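Local coordinates for protein probable glutamine synthetase (Pseudomonas aeruginosa, PDB 4HPP) that belongs to the glutamine synthetase family and pairs an N-terminal beta domain with a catalytic domain that holds magnesium and glutamic acid, at residues A[10-15]-A[29-34]; A[137-142]-A[182-187]; A[396-399]-A[404-407]. All blocks are in the same frame, centred on the assembly; numbering follows the deposited sequence.

Contact 1: residues A[10-15]-A[29-34]; sequences VSFVTT and ATLEEQ
The short helix 31-35 packs on strand 9-15 of the five-stranded mixed sheet of the N-terminal domain, a beta-grasp-like arrangement in which Leu31 and Gln34 meet Val10 and Phe12. Strand 9-15 and strand 21-27 form an antiparallel hairpin, and the chain leaving it enters the helix at Leu31, which lies on the side of the sheet to which Val10 and Phe12 are directed. Ser11, between them, points away from the helix and packs on Leu150 of a second subunit; its two neighbours serve the interior.

Leu31 and Phe12 have equal shares in the contact. On the helix side Leu31 touches the strand through one methyl, CD1. Its CG lies anti to the backbone N (chi1 -179°), which swings the branch inward from a backbone bond that does not itself aim at the strand. CD1 reaches Val10 CG1 at 3.8 Å, the two side chains meeting at roughly a right angle, and it also sits 3.6 Å from Phe12 CE1, near the plane of the ring and therefore at its edge. Phe12 CZ meets the CB of Gln34 at 4.1 Å, again at the ring edge. The ring thus presents its outer end to both helix residues, while its surroundings are completed by Leu26, Leu68, Pro70 and Cys39 from three other strands.

No hydrogen bond joins the two segments; the contact across them is apolar, made by methyl and ring carbons. Of its side chain Gln34 offers CB to the ring; the chain then bends at chi2 (-39°), and NE2 makes a weak hydrogen bond to Gly38 O. Gln34 N donates to Thr30 O at 2.9 Å.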
ATOM      1  N   VAL A  10      -1.356 -33.692 -10.907  1.00 43.29           N
ATOM      2  CA  VAL A  10      -1.061 -33.997 -12.272  1.00 40.39           C
ATOM      3  C   VAL A  10      -2.377 -34.010 -13.034  1.00 41.64           C
ATOM      4  O   VAL A  10      -3.328 -34.643 -12.589  1.00 46.76           O
ATOM      5  CB  VAL A  10      -0.341 -35.369 -12.388  1.00 39.55           C
ATOM      6  CG1 VAL A  10      -0.180 -35.707 -13.851  1.00 35.94           C
ATOM      7  CG2 VAL A  10       1.028 -35.274 -11.738  1.00 38.47           C
ATOM      8  N   SER A  11      -2.448 -33.308 -14.158  1.00 39.35           N
ATOM      9  CA  SER A  11      -3.622 -33.419 -14.997  1.00 41.05           C
ATOM     10  C   SER A  11      -3.497 -34.408 -16.154  1.00 43.52           C
ATOM     11  O   SER A  11      -2.453 -34.539 -16.744  1.00 50.27           O
ATOM     12  CB  SER A  11      -4.015 -32.047 -15.541  1.00 43.89           C
ATOM     13  OG  SER A  11      -4.827 -31.323 -14.626  1.00 46.82           O
ATOM     14  N   PHE A  12      -4.577 -35.129 -16.451  1.00 51.61           N
ATOM     15  CA  PHE A  12      -4.770 -35.807 -17.731  1.00 50.36           C
ATOM     16  C   PHE A  12      -5.683 -34.883 -18.593  1.00 52.11           C
ATOM     17  O   PHE A  12      -6.792 -34.504 -18.174  1.00 47.15           O
ATOM     18  CB  PHE A  12      -5.464 -37.182 -17.572  1.00 46.62           C
ATOM     19  CG  PHE A  12      -4.753 -38.158 -16.682  1.00 46.16           C
ATOM     20  CD1 PHE A  12      -3.363 -38.059 -16.431  1.00 47.17           C
ATOM     21  CD2 PHE A  12      -5.454 -39.221 -16.095  1.00 49.75           C
ATOM     22  CE1 PHE A  12      -2.715 -38.977 -15.614  1.00 41.11           C
ATOM     23  CE2 PHE A  12      -4.788 -40.164 -15.259  1.00 45.68           C
ATOM     24  CZ  PHE A  12      -3.428 -40.018 -15.014  1.00 44.01           C
ATOM     25  N   VAL A  13      -5.201 -34.540 -19.788  1.00 48.01           N
ATOM     26  CA  VAL A  13      -5.918 -33.685 -20.710  1.00 42.43           C
ATOM     27  C   VAL A  13      -6.288 -34.308 -22.047  1.00 43.60           C
ATOM     28  O   VAL A  13      -5.652 -35.262 -22.521  1.00 46.78           O
ATOM     29  CB  VAL A  13      -5.147 -32.394 -20.969  1.00 42.25           C
ATOM     30  CG1 VAL A  13      -4.873 -31.696 -19.661  1.00 40.78           C
ATOM     31  CG2 VAL A  13      -3.841 -32.654 -21.696  1.00 45.98           C
ATOM     32  N   THR A  14      -7.321 -33.741 -22.663  1.00 42.44           N
ATOM     33  CA  THR A  14      -7.619 -34.002 -24.067  1.00 39.32           C
ATOM     34  C   THR A  14      -7.953 -32.666 -24.640  1.00 46.49           C
ATOM     35  O   THR A  14      -8.405 -31.771 -23.907  1.00 47.08           O
ATOM     36  CB  THR A  14      -8.812 -34.933 -24.230  1.00 40.13           C
ATOM     37  OG1 THR A  14      -9.001 -35.244 -25.623  1.00 41.05           O
ATOM     38  CG2 THR A  14     -10.035 -34.346 -23.553  1.00 33.67           C
ATOM     39  N   THR A  15      -7.688 -32.492 -25.929  1.00 44.78           N
ATOM     40  CA  THR A  15      -8.021 -31.245 -26.597  1.00 41.81           C
ATOM     41  C   THR A  15      -9.192 -31.579 -27.505  1.00 44.48           C
ATOM     42  O   THR A  15      -9.062 -32.432 -28.376  1.00 48.42           O
ATOM     43  CB  THR A  15      -6.809 -30.701 -27.350  1.00 43.11           C
ATOM     44  OG1 THR A  15      -5.794 -30.432 -26.389  1.00 44.11           O
ATOM     45  CG2 THR A  15      -7.133 -29.428 -28.163  1.00 39.14           C
ATOM     46  N   ALA A  29       1.512 -38.484  -5.977  1.00 47.47           N
ATOM     47  CA  ALA A  29       1.786 -39.814  -5.414  1.00 54.65           C
ATOM     48  C   ALA A  29       1.020 -40.902  -6.098  1.00 54.97           C
ATOM     49  O   ALA A  29       1.391 -42.066  -5.961  1.00 68.82           O
ATOM     50  CB  ALA A  29       1.502 -39.870  -3.920  1.00 51.53           C
ATOM     51  N   THR A  30      -0.064 -40.542  -6.783  1.00 47.72           N
ATOM     52  CA  THR A  30      -0.994 -41.555  -7.311  1.00 47.59           C
ATOM     53  C   THR A  30      -0.739 -41.785  -8.792  1.00 47.88           C
ATOM     54  O   THR A  30      -1.356 -42.669  -9.427  1.00 50.41           O
ATOM     55  CB  THR A  30      -2.487 -41.175  -7.130  1.00 47.04           C
ATOM     56  OG1 THR A  30      -2.746 -39.911  -7.768  1.00 55.76           O
ATOM     57  CG2 THR A  30      -2.891 -41.093  -5.650  1.00 43.67           C
ATOM     58  N   LEU A  31       0.173 -41.003  -9.356  1.00 44.94           N
ATOM     59  CA  LEU A  31       0.304 -40.989 -10.798  1.00 47.52           C
ATOM     60  C   LEU A  31       0.484 -42.399 -11.342  1.00 50.24           C
ATOM     61  O   LEU A  31      -0.302 -42.797 -12.187  1.00 63.82           O
ATOM     62  CB  LEU A  31       1.388 -40.012 -11.302  1.00 43.73           C
ATOM     63  CG  LEU A  31       1.417 -40.068 -12.848  1.00 43.15           C
ATOM     64  CD1 LEU A  31       0.113 -39.515 -13.441  1.00 47.35           C
ATOM     65  CD2 LEU A  31       2.576 -39.217 -13.336  1.00 43.29           C
ATOM     66  N   GLU A  32       1.479 -43.147 -10.841  1.00 59.62           N
ATOM     67  CA  GLU A  32       1.741 -44.557 -11.229  1.00 65.72           C
ATOM     68  C   GLU A  32       0.485 -45.449 -11.218  1.00 67.71           C
ATOM     69  O   GLU A  32       0.206 -46.141 -12.191  1.00 59.19           O
ATOM     70  CB  GLU A  32       2.796 -45.217 -10.324  1.00 83.61           C
ATOM     71  CG  GLU A  32       4.233 -44.735 -10.496  1.00104.72           C
ATOM     72  CD  GLU A  32       4.748 -43.882  -9.336  1.00117.38           C
ATOM     73  OE1 GLU A  32       4.048 -42.905  -8.949  1.00127.97           O
ATOM     74  OE2 GLU A  32       5.867 -44.181  -8.832  1.00110.03           O
ATOM     75  N   GLU A  33      -0.260 -45.459 -10.120  1.00 66.60           N
ATOM     76  CA  GLU A  33      -1.449 -46.290 -10.068  1.00 74.53           C
ATOM     77  C   GLU A  33      -2.407 -45.816 -11.137  1.00 76.37           C
ATOM     78  O   GLU A  33      -3.021 -46.631 -11.821  1.00 76.65           O
ATOM     79  CB  GLU A  33      -2.115 -46.315  -8.678  1.00 91.11           C
ATOM     80  CG  GLU A  33      -1.663 -45.247  -7.674  1.00112.05           C
ATOM     81  CD  GLU A  33      -0.236 -45.454  -7.135  1.00121.79           C
ATOM     82  OE1 GLU A  33      -0.017 -46.430  -6.388  1.00133.43           O
ATOM     83  OE2 GLU A  33       0.672 -44.635  -7.442  1.00107.46           O
ATOM     84  N   GLN A  34      -2.479 -44.501 -11.334  1.00 74.02           N
ATOM     85  CA  GLN A  34      -3.497 -43.927 -12.219  1.00 68.03           C
ATOM     86  C   GLN A  34      -3.256 -44.089 -13.731  1.00 66.74           C
ATOM     87  O   GLN A  34      -4.229 -44.152 -14.534  1.00 56.74           O
ATOM     88  CB  GLN A  34      -3.832 -42.480 -11.817  1.00 68.35           C
ATOM     89  CG  GLN A  34      -4.884 -42.382 -10.722  1.00 64.74           C
ATOM     90  CD  GLN A  34      -6.000 -43.410 -10.875  1.00 78.60           C
ATOM     91  OE1 GLN A  34      -6.219 -44.207  -9.966  1.00 87.78           O
ATOM     92  NE2 GLN A  34      -6.689 -43.424 -12.034  1.00 70.84           N
TER

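Contact 2: residues A[137-142]-A[182-187]; sequences LGLPGE and GQRQYE. With MG (magnesium ion), chain B.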
ATOM      1  N   LEU A 137      -2.123  -8.983 -23.268  1.00 48.99           N
ATOM      2  CA  LEU A 137      -2.886  -7.929 -22.601  1.00 46.46           C
ATOM      3  C   LEU A 137      -2.492  -7.762 -21.165  1.00 47.91           C
ATOM      4  O   LEU A 137      -2.227  -8.754 -20.428  1.00 47.08           O
ATOM      5  CB  LEU A 137      -4.387  -8.217 -22.683  1.00 50.21           C
ATOM      6  CG  LEU A 137      -4.779  -8.625 -24.111  1.00 52.40           C
ATOM      7  CD1 LEU A 137      -6.220  -9.109 -24.178  1.00 46.94           C
ATOM      8  CD2 LEU A 137      -4.494  -7.425 -25.002  1.00 51.34           C
ATOM      9  N   GLY A 138      -2.416  -6.484 -20.798  1.00 45.46           N
ATOM     10  CA  GLY A 138      -2.330  -6.038 -19.418  1.00 41.94           C
ATOM     11  C   GLY A 138      -0.993  -5.390 -19.150  1.00 49.37           C
ATOM     12  O   GLY A 138      -0.646  -5.137 -17.999  1.00 52.61           O
ATOM     13  N   LEU A 139      -0.192  -5.178 -20.194  1.00 48.58           N
ATOM     14  CA  LEU A 139       1.188  -4.823 -19.927  1.00 49.90           C
ATOM     15  C   LEU A 139       1.171  -3.424 -19.372  1.00 55.79           C
ATOM     16  O   LEU A 139       0.334  -2.615 -19.745  1.00 55.70           O
ATOM     17  CB  LEU A 139       2.081  -4.927 -21.155  1.00 37.23           C
ATOM     18  CG  LEU A 139       2.362  -6.295 -21.756  1.00 33.63           C
ATOM     19  CD1 LEU A 139       3.143  -6.150 -23.110  1.00 29.95           C
ATOM     20  CD2 LEU A 139       3.113  -7.098 -20.736  1.00 37.09           C
ATOM     21  N   PRO A 140       2.098  -3.136 -18.454  1.00 74.54           N
ATOM     22  CA  PRO A 140       2.154  -1.737 -18.014  1.00 72.35           C
ATOM     23  C   PRO A 140       2.704  -0.859 -19.146  1.00 71.08           C
ATOM     24  O   PRO A 140       2.872  -1.318 -20.284  1.00 72.32           O
ATOM     25  CB  PRO A 140       3.118  -1.787 -16.819  1.00 76.87           C
ATOM     26  CG  PRO A 140       3.973  -3.023 -17.023  1.00 75.68           C
ATOM     27  CD  PRO A 140       3.168  -3.987 -17.865  1.00 68.46           C
ATOM     28  N   GLY A 141       2.940   0.410 -18.843  1.00 79.70           N
ATOM     29  CA  GLY A 141       3.631   1.305 -19.762  1.00 69.85           C
ATOM     30  C   GLY A 141       2.751   2.020 -20.744  1.00 70.11           C
ATOM     31  O   GLY A 141       1.513   1.946 -20.677  1.00 65.14           O
ATOM     32  N   GLU A 142       3.428   2.702 -21.666  1.00 76.42           N
ATOM     33  CA  GLU A 142       2.837   3.555 -22.711  1.00 80.84           C
ATOM     34  C   GLU A 142       1.811   2.840 -23.646  1.00 79.83           C
ATOM     35  O   GLU A 142       1.626   1.618 -23.534  1.00 77.10           O
ATOM     36  CB  GLU A 142       3.976   4.139 -23.581  1.00 74.01           C
ATOM     37  CG  GLU A 142       5.400   4.016 -23.024  1.00 64.34           C
ATOM     38  CD  GLU A 142       6.470   4.271 -24.095  1.00 57.54           C
ATOM     39  OE1 GLU A 142       6.683   5.437 -24.411  1.00 51.46           O
ATOM     40  OE2 GLU A 142       7.096   3.321 -24.649  1.00 59.87           O
ATOM     41  N   GLY A 182       0.563  -6.584 -35.183  1.00 40.55           N
ATOM     42  CA  GLY A 182      -0.456  -5.858 -34.436  1.00 36.34           C
ATOM     43  C   GLY A 182      -0.039  -5.373 -33.092  1.00 44.66           C
ATOM     44  O   GLY A 182       0.970  -5.851 -32.491  1.00 47.87           O
ATOM     45  N   GLN A 183      -0.833  -4.467 -32.556  1.00 41.65           N
ATOM     46  CA  GLN A 183      -0.516  -3.938 -31.251  1.00 45.70           C
ATOM     47  C   GLN A 183      -0.644  -5.031 -30.176  1.00 51.52           C
ATOM     48  O   GLN A 183      -1.688  -5.737 -30.095  1.00 47.41           O
ATOM     49  CB  GLN A 183      -1.470  -2.820 -30.963  1.00 54.32           C
ATOM     50  CG  GLN A 183      -1.514  -1.765 -32.049  1.00 61.22           C
ATOM     51  CD  GLN A 183      -2.047  -0.489 -31.472  1.00 63.84           C
ATOM     52  OE1 GLN A 183      -2.948  -0.512 -30.615  1.00 61.11           O
ATOM     53  NE2 GLN A 183      -1.459   0.629 -31.871  1.00 59.12           N
ATOM     54  N   ARG A 184       0.404  -5.195 -29.358  1.00 48.73           N
ATOM     55  CA  ARG A 184       0.452  -6.285 -28.332  1.00 41.65           C
ATOM     56  C   ARG A 184       0.525  -7.673 -28.977  1.00 42.55           C
ATOM     57  O   ARG A 184       0.251  -8.687 -28.312  1.00 39.96           O
ATOM     58  CB  ARG A 184      -0.783  -6.206 -27.415  1.00 50.97           C
ATOM     59  CG  ARG A 184      -1.180  -4.788 -27.004  1.00 51.98           C
ATOM     60  CD  ARG A 184      -0.136  -4.256 -26.030  1.00 64.02           C
ATOM     61  NE  ARG A 184      -0.484  -2.996 -25.396  1.00 68.55           N
ATOM     62  CZ  ARG A 184       0.358  -2.285 -24.633  1.00 70.92           C
ATOM     63  NH1 ARG A 184       1.606  -2.741 -24.402  1.00 53.73           N
ATOM     64  NH2 ARG A 184      -0.048  -1.104 -24.110  1.00 57.39           N
ATOM     65  N   GLN A 185       0.821  -7.750 -30.288  1.00 37.87           N
ATOM     66  CA  GLN A 185       0.951  -9.045 -30.860  1.00 36.97           C
ATOM     67  C   GLN A 185       2.391  -9.569 -30.717  1.00 47.64           C
ATOM     68  O   GLN A 185       3.376  -8.825 -30.995  1.00 44.01           O
ATOM     69  CB  GLN A 185       0.557  -9.014 -32.304  1.00 37.18           C
ATOM     70  CG  GLN A 185       0.275 -10.402 -32.841  1.00 38.89           C
ATOM     71  CD  GLN A 185      -0.106 -10.437 -34.302  1.00 44.76           C
ATOM     72  OE1 GLN A 185       0.347  -9.607 -35.110  1.00 52.22           O
ATOM     73  NE2 GLN A 185      -0.916 -11.434 -34.669  1.00 46.16           N
ATOM     74  N   TYR A 186       2.488 -10.839 -30.312  1.00 42.03           N
ATOM     75  CA  TYR A 186       3.755 -11.591 -30.272  1.00 42.07           C
ATOM     76  C   TYR A 186       3.643 -12.953 -30.949  1.00 43.95           C
ATOM     77  O   TYR A 186       2.559 -13.459 -31.180  1.00 44.65           O
ATOM     78  CB  TYR A 186       4.214 -11.783 -28.842  1.00 40.22           C
ATOM     79  CG  TYR A 186       4.403 -10.437 -28.196  1.00 43.42           C
ATOM     80  CD1 TYR A 186       5.653  -9.809 -28.253  1.00 36.07           C
ATOM     81  CD2 TYR A 186       3.309  -9.737 -27.620  1.00 36.91           C
ATOM     82  CE1 TYR A 186       5.853  -8.575 -27.725  1.00 35.38           C
ATOM     83  CE2 TYR A 186       3.519  -8.491 -27.061  1.00 38.99           C
ATOM     84  CZ  TYR A 186       4.800  -7.919 -27.125  1.00 40.45           C
ATOM     85  OH  TYR A 186       5.076  -6.676 -26.606  1.00 37.56           O
ATOM     86  N   GLU A 187       4.788 -13.501 -31.324  1.00 46.74           N
ATOM     87  CA  GLU A 187       4.853 -14.806 -31.930  1.00 49.05           C
ATOM     88  C   GLU A 187       5.991 -15.608 -31.306  1.00 49.53           C
ATOM     89  O   GLU A 187       7.114 -15.124 -31.129  1.00 47.21           O
ATOM     90  CB  GLU A 187       5.041 -14.694 -33.427  1.00 53.08           C
ATOM     91  CG  GLU A 187       4.863 -16.032 -34.153  1.00 59.16           C
ATOM     92  CD  GLU A 187       5.201 -15.983 -35.650  1.00 57.94           C
ATOM     93  OE1 GLU A 187       5.160 -17.036 -36.320  1.00 69.36           O
ATOM     94  OE2 GLU A 187       5.487 -14.902 -36.179  1.00 52.55           O
TER
HETATM   95 MG    MG B 501       4.012 -14.371 -38.152  1.00 40.18          MG
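Arg184 reaches across to the loop after strand 124-137, where its NH2 donates to the backbone O of Glu142 at 3.2 Å. The bond is bent, with an N-H...O angle of 139°; the donor lies in the carbonyl plane, whereas the oxygen stands 25° out of the guanidinium plane. The other terminal nitrogen, NH1, lies 3.9 Å from Leu139 CB, an oblique approach made as the two side chains run past each other in opposite directions. Leu139 CD1 in turn comes within 4.0 Å of Tyr186 OH, a van der Waals touch, for that hydroxyl has its hydrogen-bonding partner in Ala152 O.

Behind this first shell stands a type II beta turn from Gly182 to Gln185, closed by Gln185 N to Gly182 O at 2.9 Å. Arg184 occupies its third position with the positive phi (67°) that this position calls for. Its side chain points toward the loop and bends at chi2 on the way to Glu142. The turn is braced a second time by Gly182 N, which donates almost straight to Gln185 OE1 at 3.0 Å.

Farther along, Glu187 extends away from the loop, and its OE2 binds the magnesium ion at 2.5 Å together with Glu133 and Glu180. The turn leads into strand 185-194, which runs antiparallel between strands 124-137 and 174-179, with the Tyr186 side chain on Phe134, Leu136 and Phe177.

Contact 3: residues A[396-399]-A[404-407]; sequences DCLQ and LCAE
The backbones of helix 391-399 and the short helix 402-405 are nearest at Leu398 and Cys405, whose CA atoms are 7.0 Å apart, and only four residues separate the two segments. Leu398 bridges them with a single methyl, CD2. It lies 4.0 Å from Leu404 CD2, methyl against methyl, where the two leucine side chains cross at about a right angle. The same carbon also approaches Cys405 SG, but the sulfur is modelled too close to the backbone O of Leu398, so its exact placement is doubtful. Cys405 aims at the first helix directly from its backbone, whereas Leu398 starts off to one side and depends on its torsions, CG being turned away from the backbone N (chi1 -151°), to bring CD2 over.

Other helices enclose the pair. Leu398 packs on Leu413 and Leu417 of helix 410-427 and on Ala279 of helix 261-281, while Leu404 is covered by His273, Ala276 and Ile351. Salt bridges tie in the outer ends: Asp396 OD1 with Arg421 and Glu407 OE1 with Arg354. At the connection itself, Leu404 N donates to Asp401 OD2. The whole is a short connection between two consecutive helices, packed against helices 261-281 and 410-427 in the helical part of the catalytic domain.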
ATOM      1  N   ASP A 396     -20.928 -26.649 -45.244  1.00 63.61           N
ATOM      2  CA  ASP A 396     -21.423 -27.094 -46.546  1.00 70.26           C
ATOM      3  C   ASP A 396     -20.283 -27.816 -47.252  1.00 71.18           C
ATOM      4  O   ASP A 396     -20.421 -28.994 -47.547  1.00 78.52           O
ATOM      5  CB  ASP A 396     -21.975 -25.940 -47.412  1.00 69.36           C
ATOM      6  CG  ASP A 396     -23.099 -25.178 -46.727  1.00 71.52           C
ATOM      7  OD1 ASP A 396     -23.731 -25.736 -45.801  1.00 65.95           O
ATOM      8  OD2 ASP A 396     -23.339 -24.013 -47.093  1.00 79.15           O
ATOM      9  N   CYS A 397     -19.145 -27.141 -47.453  1.00 69.83           N
ATOM     10  CA  CYS A 397     -18.055 -27.719 -48.255  1.00 62.80           C
ATOM     11  C   CYS A 397     -17.583 -29.057 -47.775  1.00 60.17           C
ATOM     12  O   CYS A 397     -17.248 -29.912 -48.578  1.00 72.68           O
ATOM     13  CB  CYS A 397     -16.839 -26.819 -48.305  1.00 62.74           C
ATOM     14  SG  CYS A 397     -17.053 -25.176 -49.008  1.00 61.38           S
ATOM     15  N   LEU A 398     -17.497 -29.218 -46.462  1.00 64.86           N
ATOM     16  CA  LEU A 398     -17.018 -30.457 -45.842  1.00 60.29           C
ATOM     17  C   LEU A 398     -17.988 -31.599 -46.101  1.00 69.48           C
ATOM     18  O   LEU A 398     -17.595 -32.771 -46.273  1.00 70.13           O
ATOM     19  CB  LEU A 398     -16.961 -30.277 -44.332  1.00 53.60           C
ATOM     20  CG  LEU A 398     -15.967 -31.023 -43.430  1.00 53.41           C
ATOM     21  CD1 LEU A 398     -16.638 -31.197 -42.083  1.00 54.60           C
ATOM     22  CD2 LEU A 398     -15.337 -32.324 -43.939  1.00 46.30           C
ATOM     23  N   GLN A 399     -19.275 -31.265 -46.066  1.00 72.77           N
ATOM     24  CA  GLN A 399     -20.306 -32.268 -46.263  1.00 75.68           C
ATOM     25  C   GLN A 399     -20.245 -32.798 -47.734  1.00 77.61           C
ATOM     26  O   GLN A 399     -20.437 -34.005 -47.958  1.00 69.07           O
ATOM     27  CB  GLN A 399     -21.679 -31.710 -45.827  1.00 72.40           C
ATOM     28  CG  GLN A 399     -21.890 -31.586 -44.308  1.00 74.42           C
ATOM     29  CD  GLN A 399     -23.042 -30.627 -43.917  1.00 82.65           C
ATOM     30  OE1 GLN A 399     -23.192 -30.236 -42.751  1.00 80.37           O
ATOM     31  NE2 GLN A 399     -23.850 -30.246 -44.898  1.00 69.25           N
ATOM     32  N   LEU A 404     -13.019 -36.783 -48.711  1.00 60.56           N
ATOM     33  CA  LEU A 404     -12.363 -36.454 -47.435  1.00 62.64           C
ATOM     34  C   LEU A 404     -13.127 -37.032 -46.232  1.00 61.10           C
ATOM     35  O   LEU A 404     -12.526 -37.742 -45.401  1.00 62.10           O
ATOM     36  CB  LEU A 404     -12.139 -34.942 -47.304  1.00 54.98           C
ATOM     37  CG  LEU A 404     -11.471 -34.393 -46.026  1.00 56.35           C
ATOM     38  CD1 LEU A 404      -9.963 -34.453 -46.144  1.00 52.14           C
ATOM     39  CD2 LEU A 404     -11.886 -32.956 -45.789  1.00 44.44           C
ATOM     40  N   CYS A 405     -14.440 -36.774 -46.187  1.00 50.60           N
ATOM     41  CA  CYS A 405     -15.304 -37.248 -45.133  1.00 52.08           C
ATOM     42  C   CYS A 405     -15.078 -38.693 -44.904  1.00 57.04           C
ATOM     43  O   CYS A 405     -15.044 -39.153 -43.761  1.00 75.86           O
ATOM     44  CB  CYS A 405     -16.766 -37.054 -45.476  1.00 49.21           C
ATOM     45  SG  CYS A 405     -17.141 -35.322 -45.387  1.00 69.36           S
ATOM     46  N   ALA A 406     -14.920 -39.427 -45.984  1.00 56.48           N
ATOM     47  CA  ALA A 406     -14.790 -40.856 -45.867  1.00 62.44           C
ATOM     48  C   ALA A 406     -13.545 -41.259 -45.065  1.00 69.22           C
ATOM     49  O   ALA A 406     -13.514 -42.359 -44.531  1.00 77.82           O
ATOM     50  CB  ALA A 406     -14.776 -41.508 -47.243  1.00 60.69           C
ATOM     51  N   GLU A 407     -12.517 -40.407 -44.975  1.00 70.03           N
ATOM     52  CA  GLU A 407     -11.310 -40.813 -44.215  1.00 69.47           C
ATOM     53  C   GLU A 407     -11.492 -40.533 -42.710  1.00 66.88           C
ATOM     54  O   GLU A 407     -10.723 -41.016 -41.849  1.00 58.84           O
ATOM     55  CB  GLU A 407     -10.043 -40.121 -44.718  1.00 64.65           C
ATOM     56  CG  GLU A 407      -9.692 -40.251 -46.180  1.00 62.74           C
ATOM     57  CD  GLU A 407      -9.508 -41.663 -46.667  1.00 65.37           C
ATOM     58  OE1 GLU A 407      -8.539 -42.393 -46.255  1.00 63.77           O
ATOM     59  OE2 GLU A 407     -10.352 -42.002 -47.525  1.00 64.42           O
TER

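From the N terminus the three contacts follow one another in series, none enclosing or crossing another. Contact 1 closes a loop that contains strand 21-27 and ties helix 31-35 to the sheet of the N-terminal domain. Contact 2 comes next and closes a longer excursion, through helices 150-155 and 159-169 and strand 174-179; its second segment runs on to Glu187 of the magnesium site. Contact 3, late in the chain, closes the shortest loop, joining two consecutive helices. Contacts 2 and 3 both belong to the catalytic domain yet lie on opposite sides of the chain's centre, with their own centres about 39 Å apart. Contacts 1 and 3 approach to about 16 Å between nearest atoms without touching.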